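PDB 5LGD: PfEMP1 variant 1 of strain MC from Plasmodium falciparum, which probably binds a host cell-surface receptor, the deposited chain being one helical piece of this much longer parasite protein. Local coordinates for residues 78-82 with 83-87; 96-99 with 100-104. All coordinates share one frame; numbering follows the deposited sequence.

Interaction 1 (78-82 with 83-87); sequences KDWTH and DDFLQ
Thr81 and Asp84 form a capping box at the start of helix 82-90, in a piece of PfEMP1 assigned to the DBL domain family, and Trp80 folds back over the helix's first turn. The packed side is aromatic. The six-membered ring of Trp80 lies with one face over the backbone of Phe85, whose CA sits 3.8 Å from the ring centroid and 16° off its normal, a CH-pi contact. Beyond it the two rings meet obliquely, planes 31° apart, with Trp80 CZ3 3.4 Å from Phe85 CD1. With CG anti to the backbone nitrogen (chi1 -176°), the Phe85 ring leads away from residues 78-82 and packs on Phe70 of helix 45-70 and on Ile76. An aromatic side chain of another protein's chain also meets the Trp80 ring, so this cluster is part of an interface between proteins.

The polar side, where Thr81 is exposed, is held more loosely. Thr81 OG1 takes a nearly straight bond from Asp84 N at 3.2 Å and a weak, bent one from Asp83 N, covering two amides of the first turn. The return half of the box is weak as well, Thr81 N reaching Asp84 OD2 at 3.4 Å. Asp83 turns from the cap to a salt bridge with Arg71, while His82 NE2 is bonded to Gln73 O. Regular helical bonding starts as Phe85 N donates to Thr81 O, and in the next bond Leu86 N approaches His82 O at 3.0 Å from above the carbonyl plane.

Interaction 2 (96-99 with 100-104); sequences LEII and QDTYG
The Tyr103 ring meets Ile99 at its edge: Ile99 O lies near the ring plane, 3.3 Å from Tyr103 CD1. These are the last turns of alpha helix 92-103 in the helical DBL-family piece, and Gly104 is the first residue past the helix. His16 of helix 7-29 stacks on the tyrosine ring, and Met13 of the same helix and Glu108 of helix 106-118 also touch the Tyr103 side chain. The CG2 branch of Ile99 crosses the tyrosine obliquely and comes to 4.1 Å from Tyr103 CD1, a light apolar contact between side chains four residues apart. The tyrosine CG stands anti to its own carbonyl carbon (chi1 -70°), which swings the ring back beside the preceding turn. The carboxylate of Asp101 is the second flat group; Asp101 OD1 lies 3.3 Å from Glu97 O, two acceptors that make no hydrogen bond.

Along the backbone, Gln100 N, Asp101 N, Thr102 N and Tyr103 N each donate to the carbonyl four residues earlier, with Tyr103 N to Ile99 O at 2.9 Å. Gly104 then leaves helical geometry with a positive phi (68°).

One side of this last stretch is buried. Ile99 packs against His16 and Leu19 of helix 7-29 and Ile109 of helix 106-118, and Leu96 rests on Ile112, so these turns are wedged between two helices. Toward the other protein, Glu97 OE2 is hydrogen-bonded to a polar side chain of that protein's chain, and Ile98 packs on an apolar one. Exposed Thr102 turns its hydroxyl back onto the helix, making Ile98 O a double acceptor: Thr102 N arrives nearly head-on at 3.0 Å, whereas Thr102 OG1, at 2.8 Å, donates from 40° out of the carbonyl plane.

From the N terminus, the chain runs through helix 7-29 and helix 45-70 before the loop that leads into interaction 1, where residues 78-82 turn into helix 82-90. Interaction 2 comes later, within the following helix, 92-103. The contacts are in series, neither nested nor crossed: one lies at a helix start and the other at a helix end, and neither closes a long loop. Their centres are 22 Å apart and their nearest atoms about 9 Å, without touching. Interaction 1 sits against helix 45-70, whereas interaction 2 joins helix 7-29 to helix 106-118. Both also reach the chain of another protein, so the two helices share in that interface.

Interaction 1 (78-82 with 83-87)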
ATOM      1  N   LYS B  78      -8.727   6.410 -10.620  1.00 35.21           N
ATOM      2  CA  LYS B  78      -8.674   7.856 -10.553  1.00 35.52           C
ATOM      3  C   LYS B  78      -7.872   8.378 -11.749  1.00 39.19           C
ATOM      4  O   LYS B  78      -6.955   7.696 -12.203  1.00 38.20           O
ATOM      5  CB  LYS B  78      -8.018   8.209  -9.202  1.00 37.65           C
ATOM      6  CG  LYS B  78      -7.778   9.692  -8.900  1.00 55.64           C
ATOM      7  CD  LYS B  78      -7.243   9.907  -7.467  1.00 64.38           C
ATOM      8  CE  LYS B  78      -5.800   9.481  -7.247  1.00 73.07           C
ATOM      9  NZ  LYS B  78      -5.511   9.212  -5.807  1.00 76.24           N
ATOM     10  N   ASP B  79      -8.270   9.563 -12.296  1.00 36.37           N
ATOM     11  CA  ASP B  79      -7.622  10.234 -13.430  1.00 36.61           C
ATOM     12  C   ASP B  79      -7.553   9.379 -14.700  1.00 40.82           C
ATOM     13  O   ASP B  79      -6.566   9.435 -15.444  1.00 41.74           O
ATOM     14  CB  ASP B  79      -6.226  10.768 -13.023  1.00 37.54           C
ATOM     15  CG  ASP B  79      -6.306  11.851 -11.967  1.00 46.72           C
ATOM     16  OD1 ASP B  79      -7.223  12.695 -12.050  1.00 47.63           O
ATOM     17  OD2 ASP B  79      -5.464  11.843 -11.050  1.00 52.88           O
ATOM     18  N   TRP B  80      -8.612   8.602 -14.960  1.00 37.01           N
ATOM     19  CA  TRP B  80      -8.694   7.713 -16.133  1.00 36.86           C
ATOM     20  C   TRP B  80     -10.159   7.643 -16.487  1.00 44.16           C
ATOM     21  O   TRP B  80     -10.990   7.475 -15.585  1.00 45.52           O
ATOM     22  CB  TRP B  80      -8.179   6.310 -15.762  1.00 33.33           C
ATOM     23  CG  TRP B  80      -7.754   5.419 -16.905  1.00 32.75           C
ATOM     24  CD1 TRP B  80      -6.986   5.769 -17.977  1.00 36.01           C
ATOM     25  CD2 TRP B  80      -7.865   3.985 -16.944  1.00 31.53           C
ATOM     26  NE1 TRP B  80      -6.684   4.654 -18.728  1.00 35.54           N
ATOM     27  CE2 TRP B  80      -7.179   3.542 -18.099  1.00 35.60           C
ATOM     28  CE3 TRP B  80      -8.457   3.029 -16.101  1.00 31.45           C
ATOM     29  CZ2 TRP B  80      -7.089   2.190 -18.440  1.00 34.30           C
ATOM     30  CZ3 TRP B  80      -8.394   1.699 -16.457  1.00 31.44           C
ATOM     31  CH2 TRP B  80      -7.712   1.287 -17.610  1.00 32.38           C
ATOM     32  N   THR B  81     -10.499   7.813 -17.764  1.00 40.23           N
ATOM     33  CA  THR B  81     -11.915   7.812 -18.131  1.00 40.47           C
ATOM     34  C   THR B  81     -12.461   6.381 -18.326  1.00 42.38           C
ATOM     35  O   THR B  81     -11.697   5.476 -18.602  1.00 39.67           O
ATOM     36  CB  THR B  81     -12.213   8.727 -19.337  1.00 46.60           C
ATOM     37  OG1 THR B  81     -11.960   8.019 -20.537  1.00 50.22           O
ATOM     38  CG2 THR B  81     -11.456  10.073 -19.307  1.00 43.35           C
ATOM     39  N   HIS B  82     -13.793   6.210 -18.258  1.00 41.12           N
ATOM     40  CA  HIS B  82     -14.477   4.931 -18.497  1.00 39.33           C
ATOM     41  C   HIS B  82     -14.247   4.432 -19.925  1.00 43.13           C
ATOM     42  O   HIS B  82     -14.377   3.237 -20.185  1.00 43.29           O
ATOM     43  CB  HIS B  82     -15.982   5.142 -18.300  1.00 41.09           C
ATOM     44  CG  HIS B  82     -16.393   5.286 -16.876  1.00 44.14           C
ATOM     45  ND1 HIS B  82     -16.547   6.533 -16.287  1.00 46.96           N
ATOM     46  CD2 HIS B  82     -16.722   4.335 -15.974  1.00 44.02           C
ATOM     47  CE1 HIS B  82     -16.937   6.298 -15.047  1.00 45.21           C
ATOM     48  NE2 HIS B  82     -17.090   4.995 -14.823  1.00 44.09           N
ATOM     49  N   ASP B  83     -13.955   5.352 -20.861  1.00 39.76           N
ATOM     50  CA  ASP B  83     -13.730   5.017 -22.264  1.00 39.46           C
ATOM     51  C   ASP B  83     -12.316   4.514 -22.483  1.00 41.01           C
ATOM     52  O   ASP B  83     -12.135   3.547 -23.209  1.00 40.71           O
ATOM     53  CB  ASP B  83     -14.097   6.197 -23.178  1.00 43.13           C
ATOM     54  CG  ASP B  83     -15.592   6.241 -23.449  1.00 57.64           C
ATOM     55  OD1 ASP B  83     -16.343   6.755 -22.578  1.00 56.01           O
ATOM     56  OD2 ASP B  83     -16.024   5.702 -24.500  1.00 64.61           O
ATOM     57  N   ASP B  84     -11.308   5.144 -21.843  1.00 37.70           N
ATOM     58  CA  ASP B  84      -9.913   4.651 -21.914  1.00 36.57           C
ATOM     59  C   ASP B  84      -9.873   3.290 -21.230  1.00 36.26           C
ATOM     60  O   ASP B  84      -9.076   2.424 -21.595  1.00 35.64           O
ATOM     61  CB  ASP B  84      -8.940   5.573 -21.151  1.00 38.38           C
ATOM     62  CG  ASP B  84      -8.954   7.021 -21.578  1.00 52.42           C
ATOM     63  OD1 ASP B  84      -9.133   7.282 -22.792  1.00 51.66           O
ATOM     64  OD2 ASP B  84      -8.736   7.894 -20.707  1.00 62.72           O
ATOM     65  N   PHE B  85     -10.739   3.126 -20.226  1.00 31.91           N
ATOM     66  CA  PHE B  85     -10.861   1.909 -19.455  1.00 31.07           C
ATOM     67  C   PHE B  85     -11.367   0.789 -20.359  1.00 36.92           C
ATOM     68  O   PHE B  85     -10.680  -0.218 -20.499  1.00 35.61           O
ATOM     69  CB  PHE B  85     -11.749   2.165 -18.213  1.00 32.62           C
ATOM     70  CG  PHE B  85     -11.953   1.053 -17.209  1.00 32.77           C
ATOM     71  CD1 PHE B  85     -11.185  -0.118 -17.261  1.00 33.89           C
ATOM     72  CD2 PHE B  85     -12.924   1.161 -16.223  1.00 34.70           C
ATOM     73  CE1 PHE B  85     -11.373  -1.129 -16.333  1.00 32.63           C
ATOM     74  CE2 PHE B  85     -13.118   0.129 -15.303  1.00 35.41           C
ATOM     75  CZ  PHE B  85     -12.346  -0.999 -15.368  1.00 31.51           C
ATOM     76  N   LEU B  86     -12.505   1.012 -21.031  1.00 35.56           N
ATOM     77  CA  LEU B  86     -13.150   0.111 -21.987  1.00 37.19           C
ATOM     78  C   LEU B  86     -12.200  -0.270 -23.136  1.00 39.28           C
ATOM     79  O   LEU B  86     -12.137  -1.435 -23.526  1.00 38.13           O
ATOM     80  CB  LEU B  86     -14.368   0.847 -22.598  1.00 39.78           C
ATOM     81  CG  LEU B  86     -15.773   0.235 -22.440  1.00 44.83           C
ATOM     82  CD1 LEU B  86     -16.695   0.788 -23.462  1.00 46.96           C
ATOM     83  CD2 LEU B  86     -15.766  -1.288 -22.576  1.00 40.81           C
ATOM     84  N   GLN B  87     -11.514   0.738 -23.702  1.00 35.60           N
ATOM     85  CA  GLN B  87     -10.586   0.579 -24.796  1.00 36.65           C
ATOM     86  C   GLN B  87      -9.427  -0.312 -24.418  1.00 39.46           C
ATOM     87  O   GLN B  87      -9.129  -1.212 -25.182  1.00 38.72           O
ATOM     88  CB  GLN B  87     -10.110   1.930 -25.307  1.00 40.21           C
ATOM     89  CG  GLN B  87      -9.272   1.871 -26.566  1.00 56.20           C
ATOM     90  CD  GLN B  87      -9.367   3.182 -27.280  1.00 73.41           C
ATOM     91  OE1 GLN B  87      -9.953   3.272 -28.357  1.00 69.58           O
ATOM     92  NE2 GLN B  87      -8.870   4.237 -26.651  1.00 65.64           N
TER

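Interaction 2 (96-99 with 100-104)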
ATOM      1  N   LEU B  96      -8.311 -11.459 -26.046  1.00 31.24           N
ATOM      2  CA  LEU B  96      -8.076 -12.858 -26.331  1.00 31.62           C
ATOM      3  C   LEU B  96      -7.601 -13.575 -25.055  1.00 34.14           C
ATOM      4  O   LEU B  96      -8.026 -14.709 -24.784  1.00 33.02           O
ATOM      5  CB  LEU B  96      -7.020 -12.963 -27.484  1.00 33.22           C
ATOM      6  CG  LEU B  96      -7.496 -13.098 -28.980  1.00 38.42           C
ATOM      7  CD1 LEU B  96      -8.882 -12.591 -29.239  1.00 38.00           C
ATOM      8  CD2 LEU B  96      -6.493 -12.527 -29.969  1.00 38.21           C
ATOM      9  N   GLU B  97      -6.765 -12.901 -24.239  1.00 27.94           N
ATOM     10  CA  GLU B  97      -6.335 -13.487 -22.968  1.00 28.46           C
ATOM     11  C   GLU B  97      -7.535 -13.747 -22.019  1.00 32.70           C
ATOM     12  O   GLU B  97      -7.601 -14.794 -21.393  1.00 32.60           O
ATOM     13  CB  GLU B  97      -5.442 -12.503 -22.243  1.00 29.51           C
ATOM     14  CG  GLU B  97      -3.971 -12.772 -22.288  1.00 40.37           C
ATOM     15  CD  GLU B  97      -3.313 -11.708 -21.439  1.00 55.91           C
ATOM     16  OE1 GLU B  97      -2.345 -11.082 -21.924  1.00 69.06           O
ATOM     17  OE2 GLU B  97      -3.829 -11.440 -20.326  1.00 32.40           O
ATOM     18  N   ILE B  98      -8.422 -12.748 -21.850  1.00 29.56           N
ATOM     19  CA  ILE B  98      -9.566 -12.837 -20.931  1.00 28.64           C
ATOM     20  C   ILE B  98     -10.521 -13.940 -21.400  1.00 32.11           C
ATOM     21  O   ILE B  98     -10.882 -14.805 -20.609  1.00 32.12           O
ATOM     22  CB  ILE B  98     -10.238 -11.456 -20.753  1.00 31.23           C
ATOM     23  CG1 ILE B  98      -9.305 -10.520 -19.938  1.00 31.87           C
ATOM     24  CG2 ILE B  98     -11.652 -11.553 -20.125  1.00 29.00           C
ATOM     25  CD1 ILE B  98      -9.708  -9.053 -19.966  1.00 29.13           C
ATOM     26  N   ILE B  99     -10.829 -13.966 -22.699  1.00 30.62           N
ATOM     27  CA  ILE B  99     -11.697 -15.009 -23.283  1.00 29.67           C
ATOM     28  C   ILE B  99     -11.134 -16.372 -23.029  1.00 31.52           C
ATOM     29  O   ILE B  99     -11.876 -17.202 -22.523  1.00 31.61           O
ATOM     30  CB  ILE B  99     -12.062 -14.763 -24.751  1.00 31.88           C
ATOM     31  CG1 ILE B  99     -12.987 -13.514 -24.816  1.00 31.91           C
ATOM     32  CG2 ILE B  99     -12.789 -15.989 -25.352  1.00 33.18           C
ATOM     33  CD1 ILE B  99     -13.069 -12.930 -26.088  1.00 42.60           C
ATOM     34  N   GLN B 100      -9.826 -16.587 -23.288  1.00 27.50           N
ATOM     35  CA  GLN B 100      -9.201 -17.886 -23.056  1.00 26.84           C
ATOM     36  C   GLN B 100      -9.196 -18.301 -21.590  1.00 32.41           C
ATOM     37  O   GLN B 100      -9.436 -19.465 -21.310  1.00 32.85           O
ATOM     38  CB  GLN B 100      -7.792 -18.006 -23.657  1.00 27.78           C
ATOM     39  CG  GLN B 100      -7.438 -19.475 -23.777  1.00 39.33           C
ATOM     40  CD  GLN B 100      -6.173 -19.780 -24.504  1.00 59.20           C
ATOM     41  OE1 GLN B 100      -5.734 -19.041 -25.391  1.00 51.19           O
ATOM     42  NE2 GLN B 100      -5.596 -20.929 -24.180  1.00 58.72           N
ATOM     43  N   ASP B 101      -8.895 -17.382 -20.675  1.00 30.59           N
ATOM     44  CA  ASP B 101      -8.879 -17.628 -19.225  1.00 31.60           C
ATOM     45  C   ASP B 101     -10.279 -18.042 -18.718  1.00 35.80           C
ATOM     46  O   ASP B 101     -10.385 -18.866 -17.818  1.00 37.16           O
ATOM     47  CB  ASP B 101      -8.446 -16.342 -18.485  1.00 33.12           C
ATOM     48  CG  ASP B 101      -6.962 -16.021 -18.545  1.00 53.85           C
ATOM     49  OD1 ASP B 101      -6.202 -16.804 -19.176  1.00 56.78           O
ATOM     50  OD2 ASP B 101      -6.558 -14.977 -17.975  1.00 61.04           O
ATOM     51  N   THR B 102     -11.335 -17.465 -19.310  1.00 30.27           N
ATOM     52  CA  THR B 102     -12.722 -17.717 -18.965  1.00 30.41           C
ATOM     53  C   THR B 102     -13.276 -18.997 -19.592  1.00 34.85           C
ATOM     54  O   THR B 102     -13.984 -19.732 -18.915  1.00 35.53           O
ATOM     55  CB  THR B 102     -13.552 -16.476 -19.322  1.00 38.75           C
ATOM     56  OG1 THR B 102     -12.928 -15.321 -18.754  1.00 36.87           O
ATOM     57  CG2 THR B 102     -15.000 -16.562 -18.845  1.00 40.13           C
ATOM     58  N   TYR B 103     -12.949 -19.280 -20.853  1.00 30.73           N
ATOM     59  CA  TYR B 103     -13.524 -20.427 -21.577  1.00 31.00           C
ATOM     60  C   TYR B 103     -12.623 -21.617 -21.726  1.00 34.86           C
ATOM     61  O   TYR B 103     -13.116 -22.707 -21.992  1.00 36.51           O
ATOM     62  CB  TYR B 103     -14.041 -19.975 -22.948  1.00 32.08           C
ATOM     63  CG  TYR B 103     -15.264 -19.097 -22.797  1.00 35.17           C
ATOM     64  CD1 TYR B 103     -15.144 -17.744 -22.479  1.00 36.35           C
ATOM     65  CD2 TYR B 103     -16.546 -19.634 -22.892  1.00 37.40           C
ATOM     66  CE1 TYR B 103     -16.274 -16.946 -22.261  1.00 36.48           C
ATOM     67  CE2 TYR B 103     -17.677 -18.852 -22.672  1.00 39.09           C
ATOM     68  CZ  TYR B 103     -17.538 -17.509 -22.353  1.00 46.28           C
ATOM     69  OH  TYR B 103     -18.671 -16.746 -22.193  1.00 50.89           O
ATOM     70  N   GLY B 104     -11.328 -21.388 -21.685  1.00 30.88           N
ATOM     71  CA  GLY B 104     -10.311 -22.422 -21.765  1.00 31.48           C
ATOM     72  C   GLY B 104     -10.191 -23.128 -23.100  1.00 36.99           C
ATOM     73  O   GLY B 104      -9.651 -24.228 -23.142  1.00 35.90           O
TER